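Local coordinates for protein hydrogenase 3 maturation protease (Escherichia coli, PDB 2E85) that cleaves a 32-residue peptide from the C-terminus of the precursor of HycE, the large subunit of hydrogenase 3, as a late step of its maturation, at residues A66-L71 / G115-I120; T5-C10 / T59-V64; A30-G35 / T137-L142; N13-D18 / G122-M127. The protein carries 1 engineered substitution. One frame throughout, in Å; residues are numbered along the deposited sequence.

Contact 1: A66-L71 / G115-I120; sequences ATDMGL and GIQPDI. With CA (calcium ion), chain F.
A66 and I116 form the last parallel bridge between strands 60-66 and 111-116, at the C-terminal ends of these two strands of the sheet. Beyond it the chain 67-71 wraps round the side chain of Q117.

Backbone bonding is brief. T67 N donates to I116 O at 2.9 Å, and A66 CA-H also leans on I116 O.

Side-chain hydrogen bonds do most of the work. Q117 CG is anti to the backbone N (chi1 178°) and the chain bends at chi2, which sets the amide against the loop. Q117 OE1 accepts from M69 N at 2.9 Å and from L71 N at 3.0 Å, from opposite faces of the amide plane. Q117 NE2 gives one hydrogen to D68 OD1 at 2.9 Å and the other to P118 O at 3.0 Å. Four bonds thus fix the rotation of this buried amide. The carboxylate of D68 stands 86° from the amide plane. Its OD1 also takes G70 N, an Asx turn.

Van der Waals contacts set carbons against backbone polar atoms. M69 CE lies against Q117 N, and P118 CD sits 3.3 Å from T67 O.

Metal binding uses the backbone. Alongside D19, D65 and three waters, A66 O binds the calcium ion at 2.6 Å.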
loop_
_atom_site.group_PDB
_atom_site.type_symbol
_atom_site.label_atom_id
_atom_site.label_comp_id
_atom_site.label_asym_id
_atom_site.label_seq_id
_atom_site.Cartn_x
_atom_site.Cartn_y
_atom_site.Cartn_z
ATOM N N ALA B 66 -17.269 4.626 1.941
ATOM C CA ALA B 66 -18.368 3.769 1.603
ATOM C C ALA B 66 -17.775 2.355 1.382
ATOM O O ALA B 66 -16.811 2.197 0.618
ATOM C CB ALA B 66 -19.034 4.258 0.313
ATOM N N THR B 67 -18.358 1.344 2.018
ATOM C CA THR B 67 -17.766 0.015 2.078
ATOM C C THR B 67 -18.910 -1.004 2.122
ATOM O O THR B 67 -19.775 -0.874 2.959
ATOM C CB THR B 67 -16.976 -0.136 3.417
ATOM O OG1 THR B 67 -15.901 0.823 3.480
ATOM C CG2 THR B 67 -16.439 -1.516 3.612
ATOM N N ASP B 68 -18.896 -2.022 1.255
ATOM C CA ASP B 68 -19.948 -3.046 1.342
ATOM C C ASP B 68 -19.640 -3.931 2.559
ATOM O O ASP B 68 -18.549 -4.530 2.648
ATOM C CB ASP B 68 -20.074 -3.867 0.048
ATOM C CG ASP B 68 -21.185 -4.943 0.126
ATOM O OD1 ASP B 68 -22.183 -4.764 0.859
ATOM O OD2 ASP B 68 -21.054 -5.977 -0.578
ATOM N N MET B 69 -20.591 -3.994 3.478
ATOM C CA MET B 69 -20.454 -4.730 4.735
ATOM C C MET B 69 -21.584 -5.740 4.879
ATOM O O MET B 69 -21.706 -6.402 5.924
ATOM C CB MET B 69 -20.444 -3.764 5.942
ATOM C CG MET B 69 -19.236 -2.750 6.020
ATOM S SD MET B 69 -19.397 -1.449 7.288
ATOM C CE MET B 69 -20.771 -0.472 6.585
ATOM N N GLY B 70 -22.417 -5.822 3.845
ATOM C CA GLY B 70 -23.589 -6.716 3.832
ATOM C C GLY B 70 -24.753 -6.249 4.683
ATOM O O GLY B 70 -25.611 -7.051 5.065
ATOM N N LEU B 71 -24.815 -4.950 4.963
ATOM C CA LEU B 71 -25.846 -4.336 5.807
ATOM C C LEU B 71 -26.915 -3.591 4.999
ATOM O O LEU B 71 -26.808 -3.509 3.768
ATOM C CB LEU B 71 -25.179 -3.373 6.818
ATOM C CG LEU B 71 -24.237 -4.005 7.859
ATOM C CD1 LEU B 71 -23.662 -2.984 8.856
ATOM C CD2 LEU B 71 -24.955 -5.098 8.590
ATOM N N GLY B 115 -16.982 2.699 8.120
ATOM C CA GLY B 115 -17.605 2.290 6.868
ATOM C C GLY B 115 -19.045 2.752 6.859
ATOM O O GLY B 115 -19.734 2.761 7.896
ATOM N N ILE B 116 -19.504 3.122 5.679
ATOM C CA ILE B 116 -20.901 3.445 5.453
ATOM C C ILE B 116 -21.347 2.511 4.344
ATOM O O ILE B 116 -20.695 2.472 3.266
ATOM C CB ILE B 116 -21.083 4.878 4.905
ATOM C CG1 ILE B 116 -20.628 5.907 5.923
ATOM C CG2 ILE B 116 -22.537 5.123 4.443
ATOM C CD1 ILE B 116 -20.424 7.316 5.370
ATOM N N GLN B 117 -22.466 1.820 4.571
ATOM C CA GLN B 117 -22.993 0.885 3.568
ATOM C C GLN B 117 -23.598 1.586 2.366
ATOM O O GLN B 117 -24.591 2.290 2.502
ATOM C CB GLN B 117 -24.053 -0.009 4.194
ATOM C CG GLN B 117 -24.675 -0.970 3.180
ATOM C CD GLN B 117 -23.773 -2.076 2.837
ATOM O OE1 GLN B 117 -23.228 -2.728 3.729
ATOM N NE2 GLN B 117 -23.605 -2.332 1.549
ATOM N N PRO B 118 -23.019 1.361 1.168
ATOM C CA PRO B 118 -23.686 1.874 -0.025
ATOM C C PRO B 118 -24.814 0.979 -0.483
ATOM O O PRO B 118 -24.915 -0.209 -0.090
ATOM C CB PRO B 118 -22.584 1.856 -1.081
ATOM C CG PRO B 118 -21.753 0.698 -0.721
ATOM C CD PRO B 118 -21.723 0.739 0.835
ATOM N N ASP B 119 -25.655 1.557 -1.323
ATOM C CA ASP B 119 -26.662 0.797 -2.018
ATOM C C ASP B 119 -26.276 0.600 -3.448
ATOM O O ASP B 119 -26.110 -0.538 -3.910
ATOM C CB ASP B 119 -28.025 1.465 -1.960
ATOM C CG ASP B 119 -29.156 0.488 -2.360
ATOM O OD1 ASP B 119 -28.778 -0.686 -2.630
ATOM O OD2 ASP B 119 -30.340 0.915 -2.431
ATOM N N ILE B 120 -26.174 1.706 -4.166
ATOM C CA ILE B 120 -25.859 1.626 -5.598
ATOM C C ILE B 120 -24.493 2.248 -5.843
ATOM O O ILE B 120 -24.187 3.357 -5.388
ATOM C CB ILE B 120 -26.972 2.268 -6.504
ATOM C CG1 ILE B 120 -27.063 3.795 -6.279
ATOM C CG2 ILE B 120 -28.342 1.490 -6.338
ATOM C CD1 ILE B 120 -26.058 4.632 -6.986
HETATM CA CA CA F . -15.324 3.260 -1.252
HETATM O O HOH W 1 -13.791 1.471 -0.738
HETATM O O HOH W 2 -12.971 3.324 -1.897
HETATM O O HOH W 3 -15.777 1.434 -2.487
#

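Contact 2: T5-C10 / T59-V64; sequences TDVLLC and TRLLIV
R60 crosses D6 of the neighbouring strand at a slant, and its contacts change from carbon to nitrogen on the way out. R60 CB lies 3.3 Å from D6 OD1. CG and CD pass the same oxygen at longer range. The chain is extended as far as CD, then bends at chi3 (67°), which turns the guanidinium back to the carboxylate. NE donates to D6 OD1 at 2.9 Å, and NH2 donates to D6 OD2 at 2.9 Å. The second bond is almost straight, at 177°. This is a side-on, two-nitrogen salt bridge. The guanidinium meets the carboxylate from above its plane, and the two planes are 43° apart. At the tip, NH1 turns elsewhere and bonds to W145 O.

The pair lies at the start of two central parallel strands, 6-11 and 60-66, of the sheet of this alpha/beta protease. Bridges run in register from D6-R60 to C10-V64. V7 N, L62 N, L9 N and V64 N supply the backbone bonds between them. On the face with D6 and R60, L8 CD1 rests on L62 CG at 3.8 Å and V64 CG2 at 3.7 Å, beneath L25 of helix 21-31. On the other face V7 CG1 meets L61 CD1 at 3.9 Å. Just before the two strands begin, T5 O accepts from T59 N at 2.8 Å. A water joins T59 OG1 to D6 OD1.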
loop_
_atom_site.group_PDB
_atom_site.type_symbol
_atom_site.label_atom_id
_atom_site.label_comp_id
_atom_site.label_asym_id
_atom_site.label_seq_id
_atom_site.Cartn_x
_atom_site.Cartn_y
_atom_site.Cartn_z
ATOM N N THR B 5 -3.876 17.919 15.399
ATOM C CA THR B 5 -4.163 16.790 16.262
ATOM C C THR B 5 -4.928 15.730 15.457
ATOM O O THR B 5 -4.419 14.644 15.220
ATOM C CB THR B 5 -4.971 17.215 17.519
ATOM O OG1 THR B 5 -6.096 18.027 17.130
ATOM C CG2 THR B 5 -4.083 18.032 18.436
ATOM N N ASP B 6 -6.139 16.074 15.050
ATOM C CA ASP B 6 -7.021 15.150 14.381
ATOM C C ASP B 6 -6.929 15.286 12.873
ATOM O O ASP B 6 -6.899 16.395 12.358
ATOM C CB ASP B 6 -8.445 15.438 14.844
ATOM C CG ASP B 6 -8.648 15.147 16.302
ATOM O OD1 ASP B 6 -7.976 14.251 16.817
ATOM O OD2 ASP B 6 -9.509 15.802 16.923
ATOM N N VAL B 7 -6.938 14.161 12.176
ATOM C CA VAL B 7 -6.989 14.173 10.700
ATOM C C VAL B 7 -8.121 13.255 10.264
ATOM O O VAL B 7 -8.289 12.187 10.835
ATOM C CB VAL B 7 -5.635 13.717 10.094
ATOM C CG1 VAL B 7 -5.719 13.629 8.570
ATOM C CG2 VAL B 7 -4.520 14.719 10.496
ATOM N N LEU B 8 -8.860 13.695 9.244
ATOM C CA LEU B 8 -9.981 12.938 8.685
ATOM C C LEU B 8 -9.662 12.659 7.231
ATOM O O LEU B 8 -9.501 13.589 6.430
ATOM C CB LEU B 8 -11.272 13.753 8.816
ATOM C CG LEU B 8 -12.510 13.265 8.035
ATOM C CD1 LEU B 8 -12.862 11.834 8.409
ATOM C CD2 LEU B 8 -13.704 14.216 8.165
ATOM N N LEU B 9 -9.541 11.378 6.890
ATOM C CA LEU B 9 -9.255 10.986 5.485
ATOM C C LEU B 9 -10.560 10.509 4.907
ATOM O O LEU B 9 -11.146 9.554 5.410
ATOM C CB LEU B 9 -8.202 9.879 5.409
ATOM C CG LEU B 9 -7.992 9.284 3.992
ATOM C CD1 LEU B 9 -7.419 10.344 3.006
ATOM C CD2 LEU B 9 -7.123 8.055 3.987
ATOM N N CYS B 10 -11.032 11.197 3.865
ATOM C CA CYS B 10 -12.306 10.821 3.238
ATOM C C CYS B 10 -11.985 10.095 1.952
ATOM O O CYS B 10 -11.374 10.698 1.073
ATOM C CB CYS B 10 -13.137 12.037 2.860
ATOM S SG CYS B 10 -13.805 12.915 4.313
ATOM N N THR B 59 -2.388 12.920 16.021
ATOM C CA THR B 59 -2.579 12.094 17.203
ATOM C C THR B 59 -3.737 11.109 16.988
ATOM O O THR B 59 -3.821 10.070 17.648
ATOM C CB THR B 59 -2.868 12.977 18.449
ATOM O OG1 THR B 59 -3.931 13.895 18.147
ATOM C CG2 THR B 59 -1.625 13.784 18.817
ATOM N N ARG B 60 -4.645 11.463 16.087
ATOM C CA ARG B 60 -5.810 10.637 15.822
ATOM C C ARG B 60 -6.183 10.765 14.356
ATOM O O ARG B 60 -6.202 11.859 13.813
ATOM C CB ARG B 60 -6.990 11.069 16.698
ATOM C CG ARG B 60 -8.352 10.479 16.320
ATOM C CD ARG B 60 -9.342 10.689 17.433
ATOM N NE ARG B 60 -9.674 12.103 17.641
ATOM C CZ ARG B 60 -10.551 12.539 18.542
ATOM N NH1 ARG B 60 -11.194 11.674 19.325
ATOM N NH2 ARG B 60 -10.801 13.831 18.646
ATOM N N LEU B 61 -6.435 9.622 13.722
ATOM C CA LEU B 61 -6.817 9.576 12.322
ATOM C C LEU B 61 -8.159 8.820 12.182
ATOM O O LEU B 61 -8.270 7.670 12.623
ATOM C CB LEU B 61 -5.765 8.841 11.520
ATOM C CG LEU B 61 -6.143 8.587 10.045
ATOM C CD1 LEU B 61 -6.205 9.849 9.239
ATOM C CD2 LEU B 61 -5.180 7.588 9.433
ATOM N N LEU B 62 -9.139 9.474 11.551
ATOM C CA LEU B 62 -10.433 8.878 11.219
ATOM C C LEU B 62 -10.487 8.713 9.702
ATOM O O LEU B 62 -10.247 9.670 8.971
ATOM C CB LEU B 62 -11.581 9.800 11.654
ATOM C CG LEU B 62 -13.014 9.386 11.317
ATOM C CD1 LEU B 62 -13.418 7.963 11.794
ATOM C CD2 LEU B 62 -14.005 10.396 11.836
ATOM N N ILE B 63 -10.855 7.523 9.260
ATOM C CA ILE B 63 -10.992 7.250 7.827
ATOM C C ILE B 63 -12.439 6.917 7.584
ATOM O O ILE B 63 -12.996 6.070 8.292
ATOM C CB ILE B 63 -10.128 6.039 7.423
ATOM C CG1 ILE B 63 -8.663 6.322 7.746
ATOM C CG2 ILE B 63 -10.292 5.707 5.937
ATOM C CD1 ILE B 63 -7.755 5.094 7.754
ATOM N N VAL B 64 -13.051 7.588 6.608
ATOM C CA VAL B 64 -14.456 7.368 6.284
ATOM C C VAL B 64 -14.558 6.942 4.819
ATOM O O VAL B 64 -14.052 7.633 3.928
ATOM C CB VAL B 64 -15.297 8.653 6.488
ATOM C CG1 VAL B 64 -16.716 8.501 5.865
ATOM C CG2 VAL B 64 -15.323 9.073 7.999
HETATM O O HOH W 4 -6.707 13.947 19.087
#

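Contact 3: A30-G35 / T137-L142; sequences AAAPKG and TVYQRL
The side chain of K34 crosses that of Y139 at about a right angle. K34 comes from the loop after helix 21-31, and Y139 from the last turns of helix 129-141. The contact therefore joins the C-terminal ends of two helices that lie on the same side of the sheet.

K34 bends at chi2 (-75°), which carries its carbons across the phenol end of the ring. K34 CG is 3.5 Å from Y139 CE1 and CZ, in an oblique approach. Further out, K34 CE is 3.5 Å from Y139 OH. At the base of the lysine, K34 CB packs on L142 CB at 3.8 Å.

The tyrosine ring points its hydroxyl at the loop. Y139 CG is anti to the backbone N (chi1 168°), and the ring reaches out from the helix to A32. A32 O lies at the ring edge, in its plane, and accepts from Y139 OH at 2.5 Å. A32 CB sits close beside the same hydroxyl. L25 and K28 of helix 21-31 also touch the Y139 side chain.

The side chains of K34 and Q140 cross at a slant, and their polar ends meet through water. Two waters accept from K34 NZ, at 3.2 Å and 2.7 Å. The amide nitrogen of Q140 turns to E136.

The phenol thus bonds directly to the first residue past helix 21-31. The ammonium group is instead linked to Q140 OE1 through both waters.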
loop_
_atom_site.group_PDB
_atom_site.type_symbol
_atom_site.label_atom_id
_atom_site.label_comp_id
_atom_site.label_asym_id
_atom_site.label_seq_id
_atom_site.Cartn_x
_atom_site.Cartn_y
_atom_site.Cartn_z
ATOM N N ALA B 30 -15.814 21.283 4.298
ATOM C CA ALA B 30 -15.203 22.460 3.665
ATOM C C ALA B 30 -16.141 23.659 3.805
ATOM O O ALA B 30 -15.695 24.793 4.044
ATOM C CB ALA B 30 -14.888 22.182 2.206
ATOM N N ALA B 31 -17.440 23.397 3.688
ATOM C CA ALA B 31 -18.459 24.432 3.744
ATOM C C ALA B 31 -18.737 24.902 5.172
ATOM O O ALA B 31 -19.059 26.088 5.411
ATOM C CB ALA B 31 -19.740 23.934 3.085
ATOM N N ALA B 32 -18.588 23.984 6.116
ATOM C CA ALA B 32 -18.919 24.247 7.509
ATOM C C ALA B 32 -18.085 23.314 8.399
ATOM O O ALA B 32 -18.537 22.226 8.756
ATOM C CB ALA B 32 -20.419 24.070 7.759
ATOM N N PRO B 33 -16.853 23.719 8.725
ATOM C CA PRO B 33 -15.979 22.867 9.547
ATOM C C PRO B 33 -16.562 22.421 10.877
ATOM O O PRO B 33 -17.266 23.183 11.547
ATOM C CB PRO B 33 -14.739 23.745 9.764
ATOM C CG PRO B 33 -14.696 24.595 8.513
ATOM C CD PRO B 33 -16.151 24.942 8.285
ATOM N N LYS B 34 -16.259 21.178 11.232
ATOM C CA LYS B 34 -16.641 20.613 12.509
ATOM C C LYS B 34 -15.416 20.078 13.233
ATOM O O LYS B 34 -14.597 19.367 12.636
ATOM C CB LYS B 34 -17.683 19.514 12.310
ATOM C CG LYS B 34 -19.060 20.043 11.845
ATOM C CD LYS B 34 -19.849 20.720 12.983
ATOM C CE LYS B 34 -21.243 21.179 12.534
ATOM N NZ LYS B 34 -22.038 21.725 13.663
ATOM N N GLY B 35 -15.294 20.411 14.516
ATOM C CA GLY B 35 -14.194 19.893 15.328
ATOM C C GLY B 35 -12.853 20.449 14.912
ATOM O O GLY B 35 -12.773 21.546 14.326
ATOM N N THR B 137 -25.072 12.120 9.441
ATOM C CA THR B 137 -24.923 11.576 10.783
ATOM C C THR B 137 -23.457 11.630 11.247
ATOM O O THR B 137 -23.157 12.077 12.347
ATOM C CB THR B 137 -25.502 10.132 10.884
ATOM O OG1 THR B 137 -26.896 10.174 10.562
ATOM C CG2 THR B 137 -25.346 9.586 12.296
ATOM N N VAL B 138 -22.547 11.209 10.385
ATOM C CA VAL B 138 -21.135 11.178 10.710
ATOM C C VAL B 138 -20.642 12.629 10.889
ATOM O O VAL B 138 -19.917 12.938 11.817
ATOM C CB VAL B 138 -20.326 10.393 9.634
ATOM C CG1 VAL B 138 -18.853 10.486 9.919
ATOM C CG2 VAL B 138 -20.732 8.902 9.627
ATOM N N TYR B 139 -21.091 13.507 10.007
ATOM C CA TYR B 139 -20.669 14.907 10.021
ATOM C C TYR B 139 -21.022 15.560 11.345
ATOM O O TYR B 139 -20.215 16.277 11.906
ATOM C CB TYR B 139 -21.298 15.655 8.842
ATOM C CG TYR B 139 -21.181 17.153 8.891
ATOM C CD1 TYR B 139 -19.968 17.793 8.573
ATOM C CD2 TYR B 139 -22.286 17.936 9.235
ATOM C CE1 TYR B 139 -19.865 19.169 8.602
ATOM C CE2 TYR B 139 -22.192 19.295 9.300
ATOM C CZ TYR B 139 -20.982 19.911 8.971
ATOM O OH TYR B 139 -20.881 21.281 9.017
ATOM N N GLN B 140 -22.211 15.246 11.850
ATOM C CA GLN B 140 -22.706 15.818 13.091
ATOM C C GLN B 140 -22.026 15.228 14.314
ATOM O O GLN B 140 -22.193 15.738 15.423
ATOM C CB GLN B 140 -24.221 15.658 13.171
ATOM C CG GLN B 140 -24.913 16.532 12.133
ATOM C CD GLN B 140 -24.855 18.050 12.401
ATOM O OE1 GLN B 140 -24.435 18.504 13.469
ATOM N NE2 GLN B 140 -25.315 18.834 11.427
ATOM N N ARG B 141 -21.261 14.162 14.131
ATOM C CA ARG B 141 -20.540 13.622 15.282
ATOM C C ARG B 141 -19.102 14.073 15.318
ATOM O O ARG B 141 -18.403 13.798 16.279
ATOM C CB ARG B 141 -20.659 12.105 15.364
ATOM C CG ARG B 141 -22.128 11.760 15.568
ATOM C CD ARG B 141 -22.421 10.666 16.510
ATOM N NE ARG B 141 -23.729 10.172 16.139
ATOM C CZ ARG B 141 -24.078 8.903 16.193
ATOM N NH1 ARG B 141 -23.212 8.019 16.679
ATOM N NH2 ARG B 141 -25.293 8.531 15.789
ATOM N N LEU B 142 -18.655 14.761 14.266
ATOM C CA LEU B 142 -17.231 15.181 14.198
ATOM C C LEU B 142 -16.844 16.152 15.321
ATOM O O LEU B 142 -15.742 16.089 15.867
ATOM C CB LEU B 142 -16.894 15.789 12.832
ATOM C CG LEU B 142 -16.882 14.873 11.623
ATOM C CD1 LEU B 142 -16.649 15.659 10.334
ATOM C CD2 LEU B 142 -15.836 13.724 11.741
HETATM O O HOH W 5 -22.303 19.008 15.269
HETATM O O HOH W 6 -24.631 21.750 12.988
#

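Contact 4: N13-D18 / G122-M127; sequences NSMMGD and GFYYPM
M15 O takes the hydrogen bond that ties the two loops together, from Y124 N at 2.9 Å. The N-H points well at the oxygen (165°) but stands above the carbonyl plane. F123 CA-H approaches the same oxygen at 3.3 Å.

Two beta turns meet here. A type I turn runs from N13 to M16, and a type II turn from G122 to Y125. N13 OD1 accepts from M15 N, an Asx turn that braces the first.

The methionines pack on the second turn. M15 bends at chi2 (-58°) and lies side by side with Y124. Its SD is 4.6 Å from the ring centroid in an oblique Met-aromatic contact. M16 SD is 3.5 Å from F123 N. G17 fits closely, with its CA 3.2 Å from Y125 O and 3.7 Å from Y125 CB.

D18 OD1 lies 3.3 Å from M127 CA, and its hydrogen bond goes to T128 N just beyond. D18 OD2 accepts from the backbone N of D119 and I120.

Three backbone N-H groups therefore hold the D18 carboxylate in place. They probably help to hold the chain next to D19, a calcium ligand in this structure.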
loop_
_atom_site.group_PDB
_atom_site.type_symbol
_atom_site.label_atom_id
_atom_site.label_comp_id
_atom_site.label_asym_id
_atom_site.label_seq_id
_atom_site.Cartn_x
_atom_site.Cartn_y
_atom_site.Cartn_z
ATOM N N ASN B 13 -15.392 8.107 -4.520
ATOM C CA ASN B 13 -15.415 8.641 -5.882
ATOM C C ASN B 13 -16.816 9.183 -6.122
ATOM O O ASN B 13 -17.767 8.409 -6.107
ATOM C CB ASN B 13 -15.054 7.521 -6.855
ATOM C CG ASN B 13 -14.907 7.992 -8.307
ATOM O OD1 ASN B 13 -15.355 9.079 -8.683
ATOM N ND2 ASN B 13 -14.248 7.172 -9.113
ATOM N N SER B 14 -16.945 10.504 -6.313
ATOM C CA SER B 14 -18.259 11.136 -6.460
ATOM C C SER B 14 -18.905 10.722 -7.773
ATOM O O SER B 14 -20.113 10.916 -7.956
ATOM C CB SER B 14 -18.212 12.666 -6.458
ATOM O OG SER B 14 -17.694 13.221 -5.258
ATOM N N MET B 15 -18.099 10.200 -8.695
ATOM C CA MET B 15 -18.619 9.709 -9.974
ATOM C C MET B 15 -19.056 8.247 -9.899
ATOM O O MET B 15 -19.292 7.612 -10.933
ATOM C CB MET B 15 -17.605 9.947 -11.104
ATOM C CG MET B 15 -17.332 11.438 -11.411
ATOM S SD MET B 15 -18.822 12.371 -11.879
ATOM C CE MET B 15 -19.100 13.380 -10.422
ATOM N N MET B 16 -19.172 7.703 -8.680
ATOM C CA MET B 16 -19.560 6.297 -8.517
ATOM C C MET B 16 -20.738 6.107 -7.551
ATOM O O MET B 16 -20.752 5.172 -6.733
ATOM C CB MET B 16 -18.345 5.438 -8.157
ATOM C CG MET B 16 -17.324 5.263 -9.303
ATOM S SD MET B 16 -17.907 4.254 -10.732
ATOM C CE MET B 16 -17.816 2.654 -10.062
ATOM N N GLY B 17 -21.727 6.997 -7.664
ATOM C CA GLY B 17 -22.975 6.875 -6.889
ATOM C C GLY B 17 -22.728 6.940 -5.389
ATOM O O GLY B 17 -22.130 7.908 -4.890
ATOM N N ASP B 18 -23.219 5.938 -4.661
ATOM C CA ASP B 18 -23.059 5.932 -3.211
ATOM C C ASP B 18 -21.597 5.845 -2.761
ATOM O O ASP B 18 -21.309 6.175 -1.608
ATOM C CB ASP B 18 -23.890 4.819 -2.552
ATOM C CG ASP B 18 -25.387 5.116 -2.546
ATOM O OD1 ASP B 18 -25.759 6.311 -2.603
ATOM O OD2 ASP B 18 -26.180 4.124 -2.479
ATOM N N GLY B 122 -21.934 2.813 -9.166
ATOM C CA GLY B 122 -21.804 2.731 -10.604
ATOM C C GLY B 122 -21.567 4.104 -11.181
ATOM O O GLY B 122 -21.915 5.124 -10.574
ATOM N N PHE B 123 -20.982 4.107 -12.376
ATOM C CA PHE B 123 -20.551 5.331 -13.013
ATOM C C PHE B 123 -21.697 6.293 -13.281
ATOM O O PHE B 123 -22.669 5.951 -13.987
ATOM C CB PHE B 123 -19.785 5.029 -14.300
ATOM C CG PHE B 123 -19.223 6.247 -14.953
ATOM C CD1 PHE B 123 -18.157 6.932 -14.371
ATOM C CD2 PHE B 123 -19.765 6.725 -16.145
ATOM C CE1 PHE B 123 -17.635 8.072 -14.958
ATOM C CE2 PHE B 123 -19.245 7.863 -16.754
ATOM C CZ PHE B 123 -18.168 8.537 -16.160
ATOM N N TYR B 124 -21.575 7.498 -12.725
ATOM C CA TYR B 124 -22.583 8.556 -12.887
ATOM C C TYR B 124 -23.945 8.278 -12.210
ATOM O O TYR B 124 -24.937 8.975 -12.478
ATOM C CB TYR B 124 -22.800 8.876 -14.373
ATOM C CG TYR B 124 -22.111 10.107 -14.928
ATOM C CD1 TYR B 124 -20.728 10.194 -14.997
ATOM C CD2 TYR B 124 -22.865 11.166 -15.442
ATOM C CE1 TYR B 124 -20.103 11.316 -15.551
ATOM C CE2 TYR B 124 -22.257 12.289 -15.988
ATOM C CZ TYR B 124 -20.879 12.357 -16.039
ATOM O OH TYR B 124 -20.276 13.474 -16.592
ATOM N N TYR B 125 -23.995 7.294 -11.311
ATOM C CA TYR B 125 -25.204 7.066 -10.514
ATOM C C TYR B 125 -25.387 8.220 -9.509
ATOM O O TYR B 125 -24.391 8.823 -9.045
ATOM C CB TYR B 125 -25.075 5.770 -9.713
ATOM C CG TYR B 125 -25.160 4.468 -10.488
ATOM C CD1 TYR B 125 -25.216 4.438 -11.903
ATOM C CD2 TYR B 125 -25.192 3.257 -9.806
ATOM C CE1 TYR B 125 -25.270 3.230 -12.584
ATOM C CE2 TYR B 125 -25.239 2.051 -10.475
ATOM C CZ TYR B 125 -25.304 2.043 -11.869
ATOM O OH TYR B 125 -25.339 0.825 -12.526
ATOM N N PRO B 126 -26.646 8.507 -9.121
ATOM C CA PRO B 126 -26.896 9.462 -8.055
ATOM C C PRO B 126 -26.562 8.797 -6.718
ATOM O O PRO B 126 -26.388 7.571 -6.673
ATOM C CB PRO B 126 -28.401 9.703 -8.163
ATOM C CG PRO B 126 -28.938 8.380 -8.672
ATOM C CD PRO B 126 -27.907 7.952 -9.667
ATOM N N MET B 127 -26.425 9.592 -5.666
ATOM C CA MET B 127 -26.340 9.061 -4.298
ATOM C C MET B 127 -27.754 8.803 -3.771
ATOM O O MET B 127 -28.678 9.593 -4.028
ATOM C CB MET B 127 -25.606 10.069 -3.403
ATOM C CG MET B 127 -25.496 9.704 -1.932
ATOM S SD MET B 127 -24.446 10.868 -1.018
ATOM C CE MET B 127 -23.145 11.061 -2.243
#

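How the contacts relate
Contact 2 lies in the sheet, pairing strands 6-11 and 60-66. Contact 1 continues that sheet at the C-terminal end of strands 60-66 and 111-116, about 20 Å away between centres. The two touch through V64 and I116. Contact 3 joins the ends of helices 21-31 and 129-141, about 12 Å from contact 2 between centres. Contact 4 links the loops after strands 6-11 and 111-116, about 13 Å from contact 1 between centres; I120 packs on Y125 and P126. Along the chain contact 1 is nested inside the loops closed by contacts 3 and 4. Contact 1 supplies A66 to the calcium site, and contact 4 ends one residue before D19. D19 and D65 probably also bind nickel, as in related proteases.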